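Local coordinates for protein putative beta-glucosidase (Bifidobacterium adolescentis, PDB 5WAB) that hydrolyses beta-glucosidic linkages as a glycoside hydrolase family 3 enzyme and is also predicted to release a terminal alpha-L-arabinopyranosyl unit from ginsenoside Rb2, at residues Leu12-Lys17 and Glu272-Met277; Ala18-Gly23 and Arg276-Met281; Asp258-Ala263 and Gly267-Glu272; Trp27-Val32 and Leu247-Pro252. All blocks are in the same frame, centred on the assembly; numbering follows the deposited sequence.

Contact 1 of 4, residues Leu12-Lys17 and Glu272-Met277; sequences LTLEEK and EQLDRM
Lys-17 and Asp-275 form a salt bridge, with Lys-17 NZ 2.7 Å from Asp-275 OD1. It joins two helices, 14-19 near the N-terminus and 271-292; segment 272-277 of the second belongs to the TIM-barrel-type N-terminal domain of family 3. Lys-17 starts with CG anti to the carbonyl carbon (chi1 -68°), and the rest of its chain is fully extended. This carries the ammonium group across the gap to the next helix. The ammonium meets OD1 on the syn lone pair, the side facing the other carboxylate oxygen. Asp-275 OD2 lies farther from Lys-17 NZ, at 3.7 Å, so one oxygen carries the bond. With an alanine in place of Lys-17, Asp-275 would probably lose its charged mate and a gap would be likely to open beside its carboxylate.

The start of helix 14-19 is fixed by a capping box. Thr-13 OG1 accepts from Glu-16 N at 3.3 Å. In return Thr-13 N donates to Glu-16 OE1 at 3.0 Å, meeting it on the anti side and somewhat out of the carboxylate plane. Glu-16 OE1 has a second partner in Lys-35, so this carboxylate both caps the helix and pairs with a charge.

Apolar packing between Leu-14 and Leu-274 lies beside the salt bridge. Leu-274 touches Ile-260 of helix 257-265 as well, and Leu-14 packs on Val-261 of the same helix. The two leucine side chains cross at about a right angle, with Leu-14 CD1 3.6 Å from Leu-274 CD2.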
loop_
_atom_site.group_PDB
_atom_site.type_symbol
_atom_site.label_atom_id
_atom_site.label_comp_id
_atom_site.label_asym_id
_atom_site.label_seq_id
_atom_site.Cartn_x
_atom_site.Cartn_y
_atom_site.Cartn_z
ATOM N N LEU A 12 19.030 -34.449 -5.744
ATOM C CA LEU A 12 18.281 -34.752 -4.536
ATOM C C LEU A 12 17.527 -36.073 -4.660
ATOM O O LEU A 12 17.043 -36.437 -5.737
ATOM C CB LEU A 12 17.284 -33.632 -4.233
ATOM C CG LEU A 12 17.944 -32.256 -4.174
ATOM C CD1 LEU A 12 16.904 -31.170 -3.970
ATOM C CD2 LEU A 12 19.028 -32.211 -3.099
ATOM N N THR A 13 17.409 -36.773 -3.534
ATOM C CA THR A 13 16.508 -37.909 -3.450
ATOM C C THR A 13 15.067 -37.408 -3.331
ATOM O O THR A 13 14.806 -36.207 -3.199
ATOM C CB THR A 13 16.855 -38.799 -2.254
ATOM O OG1 THR A 13 16.543 -38.109 -1.040
ATOM C CG2 THR A 13 18.333 -39.144 -2.246
ATOM N N LEU A 14 14.116 -38.343 -3.403
ATOM C CA LEU A 14 12.715 -37.965 -3.245
ATOM C C LEU A 14 12.467 -37.319 -1.888
ATOM O O LEU A 14 11.777 -36.296 -1.796
ATOM C CB LEU A 14 11.813 -39.183 -3.428
ATOM C CG LEU A 14 10.315 -38.954 -3.229
ATOM C CD1 LEU A 14 9.779 -37.978 -4.253
ATOM C CD2 LEU A 14 9.586 -40.280 -3.327
ATOM N N GLU A 15 13.024 -37.899 -0.820
ATOM C CA GLU A 15 12.803 -37.345 0.511
ATOM C C GLU A 15 13.388 -35.944 0.625
ATOM O O GLU A 15 12.820 -35.078 1.302
ATOM C CB GLU A 15 13.399 -38.260 1.581
ATOM C CG GLU A 15 12.669 -39.581 1.774
ATOM C CD GLU A 15 13.128 -40.651 0.797
ATOM O OE1 GLU A 15 13.945 -40.350 -0.102
ATOM O OE2 GLU A 15 12.673 -41.804 0.937
ATOM N N GLU A 16 14.533 -35.707 -0.021
ATOM C CA GLU A 16 15.121 -34.373 -0.007
ATOM C C GLU A 16 14.293 -33.392 -0.827
ATOM O O GLU A 16 14.156 -32.224 -0.451
ATOM C CB GLU A 16 16.561 -34.430 -0.503
ATOM C CG GLU A 16 17.474 -35.136 0.488
ATOM C CD GLU A 16 18.838 -35.459 -0.086
ATOM O OE1 GLU A 16 18.968 -35.505 -1.330
ATOM O OE2 GLU A 16 19.786 -35.661 0.710
ATOM N N LYS A 17 13.745 -33.839 -1.957
ATOM C CA LYS A 17 12.875 -32.968 -2.738
ATOM C C LYS A 17 11.654 -32.545 -1.933
ATOM O O LYS A 17 11.307 -31.357 -1.882
ATOM C CB LYS A 17 12.428 -33.677 -4.015
ATOM C CG LYS A 17 13.508 -33.927 -5.034
ATOM C CD LYS A 17 12.895 -34.600 -6.251
ATOM C CE LYS A 17 13.941 -35.023 -7.241
ATOM N NZ LYS A 17 13.331 -35.732 -8.398
ATOM N N GLU A 272 6.915 -34.409 -12.353
ATOM C CA GLU A 272 7.273 -33.104 -12.894
ATOM C C GLU A 272 6.833 -31.979 -11.961
ATOM O O GLU A 272 7.532 -30.968 -11.825
ATOM C CB GLU A 272 6.654 -32.921 -14.280
ATOM C CG GLU A 272 7.176 -33.877 -15.343
ATOM C CD GLU A 272 6.568 -35.271 -15.251
ATOM O OE1 GLU A 272 5.647 -35.473 -14.427
ATOM O OE2 GLU A 272 7.014 -36.165 -16.011
ATOM N N GLN A 273 5.675 -32.134 -11.312
ATOM C CA GLN A 273 5.173 -31.070 -10.446
ATOM C C GLN A 273 6.028 -30.909 -9.198
ATOM O O GLN A 273 6.347 -29.782 -8.804
ATOM C CB GLN A 273 3.716 -31.333 -10.060
ATOM C CG GLN A 273 3.114 -30.260 -9.161
ATOM C CD GLN A 273 3.037 -28.894 -9.833
ATOM O OE1 GLN A 273 3.152 -28.773 -11.054
ATOM N NE2 GLN A 273 2.842 -27.861 -9.033
ATOM N N LEU A 274 6.414 -32.018 -8.564
ATOM C CA LEU A 274 7.296 -31.922 -7.405
ATOM C C LEU A 274 8.660 -31.371 -7.797
ATOM O O LEU A 274 9.245 -30.564 -7.064
ATOM C CB LEU A 274 7.447 -33.288 -6.740
ATOM C CG LEU A 274 8.379 -33.321 -5.526
ATOM C CD1 LEU A 274 7.974 -32.290 -4.488
ATOM C CD2 LEU A 274 8.402 -34.708 -4.921
ATOM N N ASP A 275 9.191 -31.805 -8.944
ATOM C CA ASP A 275 10.463 -31.269 -9.416
ATOM C C ASP A 275 10.374 -29.766 -9.647
ATOM O O ASP A 275 11.271 -29.021 -9.243
ATOM C CB ASP A 275 10.904 -32.003 -10.682
ATOM C CG ASP A 275 11.560 -33.343 -10.378
ATOM O OD1 ASP A 275 11.722 -33.662 -9.183
ATOM O OD2 ASP A 275 11.893 -34.089 -11.325
ATOM N N ARG A 276 9.287 -29.298 -10.267
ATOM C CA ARG A 276 9.118 -27.863 -10.490
ATOM C C ARG A 276 9.048 -27.111 -9.168
ATOM O O ARG A 276 9.735 -26.100 -8.977
ATOM C CB ARG A 276 7.862 -27.605 -11.327
ATOM C CG ARG A 276 8.071 -27.754 -12.824
ATOM C CD ARG A 276 6.805 -27.482 -13.620
ATOM N NE ARG A 276 5.779 -28.478 -13.311
ATOM C CZ ARG A 276 4.711 -28.732 -14.062
ATOM N NH1 ARG A 276 4.513 -28.068 -15.195
ATOM N NH2 ARG A 276 3.837 -29.656 -13.682
ATOM N N MET A 277 8.236 -27.606 -8.231
ATOM C CA MET A 277 8.075 -26.934 -6.946
ATOM C C MET A 277 9.366 -26.928 -6.140
ATOM O O MET A 277 9.737 -25.897 -5.568
ATOM C CB MET A 277 6.951 -27.603 -6.156
ATOM C CG MET A 277 5.565 -27.370 -6.729
ATOM S SD MET A 277 5.078 -25.625 -6.628
ATOM C CE MET A 277 5.415 -25.024 -8.279
#

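Contact 2 of 4, residues Ala18-Gly23 and Arg276-Met281; sequences ASLTSG and RMAQGM
Leu-20 packs on Ala-278 and Met-281, one helical turn apart on helix 271-292. The contact seats the turn 19-22 against this long helix, whose segment 276-281 belongs to the family 3 N-terminal domain. It is buried and apolar, and no hydrogen bond crosses it. The Leu-20 side chain points toward the helix. Its CD1 methyl reaches the backbone, with Leu-20 CD1 3.7 Å from Ala-278 O. Leu-20 CD1 is also 4.3 Å from Ala-278 CB. At the other end of the residue, Leu-20 CB lies 4.2 Å from Met-281 CB. The Leu-20 carbonyl also faces this methionine.

Met-281 has CG anti to its carbonyl carbon (chi1 -65°). This first torsion sets Met-281 CG against the backbone of the turn, 3.4 Å from Leu-20 O.

Behind these contacts is a type I beta turn from Ser-19 to Ser-22, which has Leu-20 at one of its two central positions. Farther out, Ser-22 OG bonds to Asp-257, and Thr-21 and Gly-23 both make backbone hydrogen bonds with Glu-250. These bonds tie this part of the chain to the start of helix 257-265 and to the loop ahead of it. Ala-18 O is gripped twice: it accepts from Thr-21 OG1 and also from Thr-21 N, which is 3.1 Å away.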
loop_
_atom_site.group_PDB
_atom_site.type_symbol
_atom_site.label_atom_id
_atom_site.label_comp_id
_atom_site.label_asym_id
_atom_site.label_seq_id
_atom_site.Cartn_x
_atom_site.Cartn_y
_atom_site.Cartn_z
ATOM N N ALA A 18 10.987 -33.511 -1.294
ATOM C CA ALA A 18 9.781 -33.205 -0.535
ATOM C C ALA A 18 10.074 -32.326 0.671
ATOM O O ALA A 18 9.236 -31.499 1.045
ATOM C CB ALA A 18 9.086 -34.492 -0.094
ATOM N N SER A 19 11.249 -32.475 1.291
ATOM C CA SER A 19 11.545 -31.643 2.453
ATOM C C SER A 19 11.641 -30.175 2.065
ATOM O O SER A 19 11.298 -29.300 2.866
ATOM C CB SER A 19 12.836 -32.097 3.142
ATOM O OG SER A 19 13.972 -31.889 2.326
ATOM N N LEU A 20 12.090 -29.887 0.842
ATOM C CA LEU A 20 12.223 -28.502 0.409
ATOM C C LEU A 20 10.882 -27.787 0.313
ATOM O O LEU A 20 10.855 -26.552 0.295
ATOM C CB LEU A 20 12.926 -28.442 -0.947
ATOM C CG LEU A 20 14.409 -28.788 -0.996
ATOM C CD1 LEU A 20 14.893 -28.627 -2.421
ATOM C CD2 LEU A 20 15.218 -27.912 -0.054
ATOM N N THR A 21 9.778 -28.529 0.252
ATOM C CA THR A 21 8.459 -27.938 0.085
ATOM C C THR A 21 7.852 -27.463 1.403
ATOM O O THR A 21 6.659 -27.122 1.435
ATOM C CB THR A 21 7.531 -28.935 -0.615
ATOM O OG1 THR A 21 7.297 -30.064 0.232
ATOM C CG2 THR A 21 8.186 -29.420 -1.899
ATOM N N SER A 22 8.644 -27.440 2.474
ATOM C CA SER A 22 8.243 -26.871 3.752
ATOM C C SER A 22 9.504 -26.457 4.495
ATOM O O SER A 22 10.542 -27.111 4.387
ATOM C CB SER A 22 7.428 -27.855 4.594
ATOM O OG SER A 22 8.235 -28.937 5.014
ATOM N N GLY A 23 9.398 -25.371 5.254
ATOM C CA GLY A 23 10.567 -24.804 5.899
ATOM C C GLY A 23 11.209 -25.752 6.892
ATOM O O GLY A 23 10.625 -26.747 7.328
ATOM N N ARG A 276 9.287 -29.298 -10.267
ATOM C CA ARG A 276 9.118 -27.863 -10.490
ATOM C C ARG A 276 9.048 -27.111 -9.168
ATOM O O ARG A 276 9.735 -26.100 -8.977
ATOM C CB ARG A 276 7.862 -27.605 -11.327
ATOM C CG ARG A 276 8.071 -27.754 -12.824
ATOM C CD ARG A 276 6.805 -27.482 -13.620
ATOM N NE ARG A 276 5.779 -28.478 -13.311
ATOM C CZ ARG A 276 4.711 -28.732 -14.062
ATOM N NH1 ARG A 276 4.513 -28.068 -15.195
ATOM N NH2 ARG A 276 3.837 -29.656 -13.682
ATOM N N MET A 277 8.236 -27.606 -8.231
ATOM C CA MET A 277 8.075 -26.934 -6.946
ATOM C C MET A 277 9.366 -26.928 -6.140
ATOM O O MET A 277 9.737 -25.897 -5.568
ATOM C CB MET A 277 6.951 -27.603 -6.156
ATOM C CG MET A 277 5.565 -27.370 -6.729
ATOM S SD MET A 277 5.078 -25.625 -6.628
ATOM C CE MET A 277 5.415 -25.024 -8.279
ATOM N N ALA A 278 10.070 -28.066 -6.093
ATOM C CA ALA A 278 11.291 -28.166 -5.296
ATOM C C ALA A 278 12.455 -27.439 -5.955
ATOM O O ALA A 278 13.287 -26.838 -5.264
ATOM C CB ALA A 278 11.646 -29.635 -5.063
ATOM N N GLN A 279 12.551 -27.500 -7.285
ATOM C CA GLN A 279 13.622 -26.788 -7.974
ATOM C C GLN A 279 13.512 -25.290 -7.750
ATOM O O GLN A 279 14.528 -24.601 -7.596
ATOM C CB GLN A 279 13.594 -27.105 -9.471
ATOM C CG GLN A 279 14.654 -26.376 -10.290
ATOM C CD GLN A 279 16.069 -26.706 -9.853
ATOM O OE1 GLN A 279 16.402 -27.861 -9.581
ATOM N NE2 GLN A 279 16.911 -25.686 -9.780
ATOM N N GLY A 280 12.287 -24.772 -7.708
ATOM C CA GLY A 280 12.109 -23.365 -7.402
ATOM C C GLY A 280 12.709 -22.992 -6.063
ATOM O O GLY A 280 13.316 -21.928 -5.918
ATOM N N MET A 281 12.577 -23.883 -5.073
ATOM C CA MET A 281 13.173 -23.633 -3.765
ATOM C C MET A 281 14.692 -23.662 -3.838
ATOM O O MET A 281 15.357 -22.937 -3.087
ATOM C CB MET A 281 12.664 -24.652 -2.751
ATOM C CG MET A 281 11.173 -24.552 -2.480
ATOM S SD MET A 281 10.603 -22.860 -2.204
ATOM C CE MET A 281 11.585 -22.377 -0.778
#

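Contact 3 of 4, residues Asp258-Ala263 and Gly267-Glu272; sequences DQIVYA and GRIQPE
Arg-268 lays its guanidinium over Ala-263, and Ile-269 comes to the same alanine with its methyl end. Ala-263 is thus the centre of the contact. Its CB sits 3.6 Å above one face of the Arg-268 guanidinium, offset toward the rim. The Arg-268 chain bends at chi3 (-70°), which folds the flat group back over the helix. Arg-268 NH2 ends up 3.5 Å from Ala-263 CA. The guanidinium lies obliquely to Tyr-262 C, with NH2 near that residue's CB. The guanidinium is also held from its own side of the turn, where NE makes a salt bridge with Asp-266.

Ile-269 points toward the helix. Ile-269 CD1 is 3.7 Å from Ala-263 CB. Ile-269 CD1 also meets Ile-260 CG2 at 4.1 Å, and the two isoleucine side chains pass each other at a slant.

The backbone closes the turn behind these groups. Ile-269 N donates to Ala-263 O at 3.2 Å, with an N-H...O angle of 152°, coming from above the carbonyl plane. Arg-268 N adds a weak bond to Ala-263 O at 3.0 Å. Gly-267 lies in this turn with a positive phi of 85°. A side chain there would press on the preceding carbonyl oxygen.

A short turn here joins two consecutive helices. Helix 257-265 ends before it, and Gln-270 takes the N-cap position of helix 271-292. Helix 239-245 borders the turn: Ala-263 touches Val-240 and Ile-269 touches Leu-243. Ile-260 also packs on Ala-18 of helix 14-19.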
loop_
_atom_site.group_PDB
_atom_site.type_symbol
_atom_site.label_atom_id
_atom_site.label_comp_id
_atom_site.label_asym_id
_atom_site.label_seq_id
_atom_site.Cartn_x
_atom_site.Cartn_y
_atom_site.Cartn_z
ATOM N N ASP A 258 6.164 -36.248 4.734
ATOM C CA ASP A 258 5.936 -37.636 4.352
ATOM C C ASP A 258 4.722 -37.757 3.439
ATOM O O ASP A 258 4.659 -38.671 2.607
ATOM C CB ASP A 258 5.781 -38.504 5.608
ATOM C CG ASP A 258 4.588 -38.094 6.476
ATOM O OD1 ASP A 258 4.379 -36.878 6.673
ATOM O OD2 ASP A 258 3.871 -38.985 6.989
ATOM N N GLN A 259 3.766 -36.830 3.562
ATOM C CA GLN A 259 2.608 -36.825 2.675
ATOM C C GLN A 259 2.993 -36.490 1.238
ATOM O O GLN A 259 2.387 -37.020 0.298
ATOM C CB GLN A 259 1.554 -35.843 3.193
ATOM C CG GLN A 259 1.069 -36.158 4.595
ATOM C CD GLN A 259 0.094 -35.126 5.137
ATOM O OE1 GLN A 259 -0.407 -34.273 4.402
ATOM N NE2 GLN A 259 -0.187 -35.205 6.435
ATOM N N ILE A 260 3.989 -35.622 1.044
ATOM C CA ILE A 260 4.464 -35.354 -0.310
ATOM C C ILE A 260 5.147 -36.588 -0.883
ATOM O O ILE A 260 4.966 -36.924 -2.060
ATOM C CB ILE A 260 5.399 -34.130 -0.328
ATOM C CG1 ILE A 260 4.720 -32.918 0.316
ATOM C CG2 ILE A 260 5.867 -33.832 -1.760
ATOM C CD1 ILE A 260 3.440 -32.466 -0.390
ATOM N N VAL A 261 5.932 -37.287 -0.059
ATOM C CA VAL A 261 6.651 -38.475 -0.519
ATOM C C VAL A 261 5.672 -39.572 -0.920
ATOM O O VAL A 261 5.805 -40.190 -1.985
ATOM C CB VAL A 261 7.622 -38.965 0.567
ATOM C CG1 VAL A 261 8.301 -40.251 0.130
ATOM C CG2 VAL A 261 8.645 -37.899 0.872
ATOM N N TYR A 262 4.684 -39.841 -0.061
ATOM C CA TYR A 262 3.686 -40.863 -0.355
ATOM C C TYR A 262 2.902 -40.518 -1.615
ATOM O O TYR A 262 2.690 -41.374 -2.482
ATOM C CB TYR A 262 2.747 -41.023 0.841
ATOM C CG TYR A 262 3.433 -41.596 2.057
ATOM C CD1 TYR A 262 4.493 -42.486 1.927
ATOM C CD2 TYR A 262 3.041 -41.229 3.336
ATOM C CE1 TYR A 262 5.128 -43.003 3.037
ATOM C CE2 TYR A 262 3.673 -41.742 4.453
ATOM C CZ TYR A 262 4.717 -42.627 4.298
ATOM O OH TYR A 262 5.346 -43.135 5.410
ATOM N N ALA A 263 2.449 -39.263 -1.723
ATOM C CA ALA A 263 1.668 -38.837 -2.880
ATOM C C ALA A 263 2.495 -38.856 -4.159
ATOM O O ALA A 263 1.959 -39.131 -5.241
ATOM C CB ALA A 263 1.087 -37.443 -2.640
ATOM N N GLY A 267 0.991 -41.527 -7.401
ATOM C CA GLY A 267 0.375 -40.837 -8.517
ATOM C C GLY A 267 -0.527 -39.669 -8.192
ATOM O O GLY A 267 -1.201 -39.171 -9.099
ATOM N N ARG A 268 -0.565 -39.203 -6.944
ATOM C CA ARG A 268 -1.330 -37.997 -6.638
ATOM C C ARG A 268 -0.566 -36.724 -6.973
ATOM O O ARG A 268 -1.189 -35.674 -7.152
ATOM C CB ARG A 268 -1.743 -37.977 -5.172
ATOM C CG ARG A 268 -2.909 -38.883 -4.859
ATOM C CD ARG A 268 -3.183 -38.872 -3.377
ATOM N NE ARG A 268 -2.126 -39.557 -2.642
ATOM C CZ ARG A 268 -1.852 -39.328 -1.365
ATOM N NH1 ARG A 268 -2.544 -38.422 -0.694
ATOM N NH2 ARG A 268 -0.877 -39.991 -0.764
ATOM N N ILE A 269 0.761 -36.796 -7.048
ATOM C CA ILE A 269 1.602 -35.692 -7.489
ATOM C C ILE A 269 2.441 -36.202 -8.651
ATOM O O ILE A 269 3.159 -37.199 -8.508
ATOM C CB ILE A 269 2.503 -35.173 -6.359
ATOM C CG1 ILE A 269 1.667 -34.668 -5.181
ATOM C CG2 ILE A 269 3.413 -34.073 -6.870
ATOM C CD1 ILE A 269 2.493 -34.254 -4.001
ATOM N N GLN A 270 2.335 -35.537 -9.801
ATOM C CA GLN A 270 3.194 -35.881 -10.925
ATOM C C GLN A 270 4.647 -35.577 -10.574
ATOM O O GLN A 270 4.932 -34.558 -9.930
ATOM C CB GLN A 270 2.790 -35.124 -12.192
ATOM C CG GLN A 270 1.356 -35.345 -12.637
ATOM C CD GLN A 270 1.085 -36.774 -13.066
ATOM O OE1 GLN A 270 1.767 -37.308 -13.941
ATOM N NE2 GLN A 270 0.095 -37.406 -12.445
ATOM N N PRO A 271 5.583 -36.453 -10.951
ATOM C CA PRO A 271 7.006 -36.182 -10.684
ATOM C C PRO A 271 7.480 -34.855 -11.232
ATOM O O PRO A 271 8.362 -34.224 -10.637
ATOM C CB PRO A 271 7.713 -37.360 -11.369
ATOM C CG PRO A 271 6.705 -38.459 -11.332
ATOM C CD PRO A 271 5.368 -37.792 -11.523
ATOM N N GLU A 272 6.915 -34.409 -12.353
ATOM C CA GLU A 272 7.273 -33.104 -12.894
ATOM C C GLU A 272 6.833 -31.979 -11.961
ATOM O O GLU A 272 7.532 -30.968 -11.825
ATOM C CB GLU A 272 6.654 -32.921 -14.280
ATOM C CG GLU A 272 7.176 -33.877 -15.343
ATOM C CD GLU A 272 6.568 -35.271 -15.251
ATOM O OE1 GLU A 272 5.647 -35.473 -14.427
ATOM O OE2 GLU A 272 7.014 -36.165 -16.011
#

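Contact 4 of 4, residues Trp27-Val32 and Leu247-Pro252; sequences WHLQGV and LNLEMP
Leu-29 and Leu-249 meet through different first torsions. Leu-29 has CG anti to its carbonyl carbon (chi1 -54°), whereas Leu-249 has CG anti to its backbone nitrogen (chi1 -175°). Their side chains cross at about a right angle, and Leu-29 CD2 approaches Leu-249 CD2 to 3.7 Å. Met-251 is bent at both torsions beyond CG. This brings Met-251 CE up against the backbone of 27-32, 4.1 Å from Trp-27 N. Met-251 CE also lies 4.1 Å from His-28 O. The imidazole of His-28 turns elsewhere and bonds through ND1 to Asp-25, which also accepts from Trp-27 N.

No hydrogen bond crosses between the two loops. Met-281 of helix 271-292 touches both leucines and covers the pair.

Each loop is bound to an edge strand of the five-stranded parallel sheet. Trp-27 and Leu-29 make backbone bonds with Ile-42 and Tyr-40, at strand 41-44. Leu-249 bonds to Val-229 and Ser-231, at strand 228-230. The contact therefore brings together segments attached to the two outermost strands. This is consistent with a sheet curled round as in the TIM-barrel-type N-terminal domain of family 3.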
loop_
_atom_site.group_PDB
_atom_site.type_symbol
_atom_site.label_atom_id
_atom_site.label_comp_id
_atom_site.label_asym_id
_atom_site.label_seq_id
_atom_site.Cartn_x
_atom_site.Cartn_y
_atom_site.Cartn_z
ATOM N N TRP A 27 10.944 -20.233 10.763
ATOM C CA TRP A 27 11.616 -19.035 10.276
ATOM C C TRP A 27 12.783 -19.329 9.345
ATOM O O TRP A 27 13.565 -18.413 9.054
ATOM C CB TRP A 27 12.089 -18.178 11.448
ATOM C CG TRP A 27 10.947 -17.729 12.282
ATOM C CD1 TRP A 27 9.987 -16.827 11.936
ATOM C CD2 TRP A 27 10.619 -18.183 13.598
ATOM N NE1 TRP A 27 9.083 -16.681 12.962
ATOM C CE2 TRP A 27 9.452 -17.504 13.994
ATOM C CE3 TRP A 27 11.204 -19.093 14.482
ATOM C CZ2 TRP A 27 8.859 -17.706 15.239
ATOM C CZ3 TRP A 27 10.616 -19.293 15.715
ATOM C CH2 TRP A 27 9.454 -18.603 16.083
ATOM N N HIS A 28 12.928 -20.566 8.879
ATOM C CA HIS A 28 14.015 -20.939 7.992
ATOM C C HIS A 28 13.482 -21.815 6.872
ATOM O O HIS A 28 12.575 -22.625 7.072
ATOM C CB HIS A 28 15.132 -21.682 8.731
ATOM C CG HIS A 28 15.820 -20.856 9.769
ATOM N ND1 HIS A 28 15.274 -20.605 11.009
ATOM C CD2 HIS A 28 17.003 -20.198 9.738
ATOM C CE1 HIS A 28 16.101 -19.846 11.705
ATOM N NE2 HIS A 28 17.158 -19.585 10.957
ATOM N N LEU A 29 14.071 -21.651 5.692
ATOM C CA LEU A 29 13.842 -22.582 4.605
ATOM C C LEU A 29 14.389 -23.959 4.993
ATOM O O LEU A 29 15.123 -24.111 5.974
ATOM C CB LEU A 29 14.513 -22.070 3.332
ATOM C CG LEU A 29 14.169 -20.648 2.876
ATOM C CD1 LEU A 29 15.039 -20.248 1.688
ATOM C CD2 LEU A 29 12.699 -20.514 2.527
ATOM N N GLN A 30 14.006 -24.978 4.228
ATOM C CA GLN A 30 14.508 -26.317 4.507
ATOM C C GLN A 30 15.979 -26.384 4.128
ATOM O O GLN A 30 16.344 -26.139 2.974
ATOM C CB GLN A 30 13.719 -27.376 3.744
ATOM C CG GLN A 30 14.271 -28.789 3.924
ATOM C CD GLN A 30 14.331 -29.235 5.387
ATOM O OE1 GLN A 30 13.322 -29.218 6.102
ATOM N NE2 GLN A 30 15.517 -29.651 5.832
ATOM N N GLY A 31 16.822 -26.701 5.095
ATOM C CA GLY A 31 18.227 -26.853 4.805
ATOM C C GLY A 31 18.607 -28.274 4.451
ATOM O O GLY A 31 18.394 -29.197 5.244
ATOM N N VAL A 32 19.129 -28.462 3.241
ATOM C CA VAL A 32 19.781 -29.707 2.860
ATOM C C VAL A 32 21.264 -29.366 2.779
ATOM O O VAL A 32 21.843 -29.303 1.687
ATOM C CB VAL A 32 19.239 -30.256 1.527
ATOM C CG1 VAL A 32 19.682 -31.702 1.319
ATOM C CG2 VAL A 32 17.724 -30.135 1.467
ATOM N N LEU A 247 1.809 -24.129 -4.834
ATOM C CA LEU A 247 2.427 -23.637 -3.607
ATOM C C LEU A 247 3.743 -24.373 -3.380
ATOM O O LEU A 247 3.754 -25.587 -3.147
ATOM C CB LEU A 247 1.495 -23.836 -2.419
ATOM C CG LEU A 247 1.982 -23.136 -1.154
ATOM C CD1 LEU A 247 1.365 -21.739 -1.053
ATOM C CD2 LEU A 247 1.679 -23.979 0.070
ATOM N N ASN A 248 4.856 -23.649 -3.455
ATOM C CA ASN A 248 6.153 -24.293 -3.296
ATOM C C ASN A 248 6.464 -24.642 -1.848
ATOM O O ASN A 248 7.101 -25.667 -1.588
ATOM C CB ASN A 248 7.254 -23.395 -3.847
ATOM C CG ASN A 248 7.026 -23.034 -5.292
ATOM O OD1 ASN A 248 6.158 -22.217 -5.611
ATOM N ND2 ASN A 248 7.793 -23.651 -6.182
ATOM N N LEU A 249 6.046 -23.815 -0.897
ATOM C CA LEU A 249 6.605 -23.864 0.449
ATOM C C LEU A 249 5.503 -23.755 1.492
ATOM O O LEU A 249 4.776 -22.755 1.532
ATOM C CB LEU A 249 7.628 -22.740 0.637
ATOM C CG LEU A 249 8.413 -22.675 1.947
ATOM C CD1 LEU A 249 9.402 -23.827 2.078
ATOM C CD2 LEU A 249 9.120 -21.334 2.060
ATOM N N GLU A 250 5.424 -24.755 2.370
ATOM C CA GLU A 250 4.564 -24.690 3.544
ATOM C C GLU A 250 5.326 -24.022 4.678
ATOM O O GLU A 250 6.456 -24.414 4.989
ATOM C CB GLU A 250 4.109 -26.083 3.985
ATOM C CG GLU A 250 3.236 -26.064 5.243
ATOM C CD GLU A 250 3.311 -27.349 6.066
ATOM O OE1 GLU A 250 4.374 -28.001 6.071
ATOM O OE2 GLU A 250 2.304 -27.703 6.718
ATOM N N MET A 251 4.711 -23.003 5.283
ATOM C CA MET A 251 5.273 -22.331 6.443
ATOM C C MET A 251 4.150 -22.080 7.444
ATOM O O MET A 251 3.058 -21.634 7.048
ATOM C CB MET A 251 5.952 -21.015 6.059
ATOM C CG MET A 251 7.182 -21.183 5.186
ATOM S SD MET A 251 8.589 -21.938 6.013
ATOM C CE MET A 251 8.998 -20.687 7.231
ATOM N N PRO A 252 4.357 -22.389 8.730
ATOM C CA PRO A 252 5.547 -23.081 9.222
ATOM C C PRO A 252 5.414 -24.569 8.940
ATOM O O PRO A 252 4.318 -25.006 8.585
ATOM C CB PRO A 252 5.528 -22.780 10.722
ATOM C CG PRO A 252 4.079 -22.685 11.045
ATOM C CD PRO A 252 3.426 -22.060 9.825
#

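All four contacts lie on one side of the chain, in the region of the N-terminal TIM-barrel-type domain. Contacts 1 and 2 follow each other along helices 14-19 and 271-292, with centres about 7 Å apart. Contact 3 is local and adds helix 257-265, its centre about 9 Å from that of contact 1. Contact 4 joins loops only, and its centre is about 7 Å from that of contact 2. In sequence, contacts 4 and 3 come one after the other, both enclosed by the long spans of contacts 1 and 2. The N-terminal segment is thereby fastened to residues some 215 to 255 positions later, linking the start of the chain to helix 271-292 and the loop 247-252.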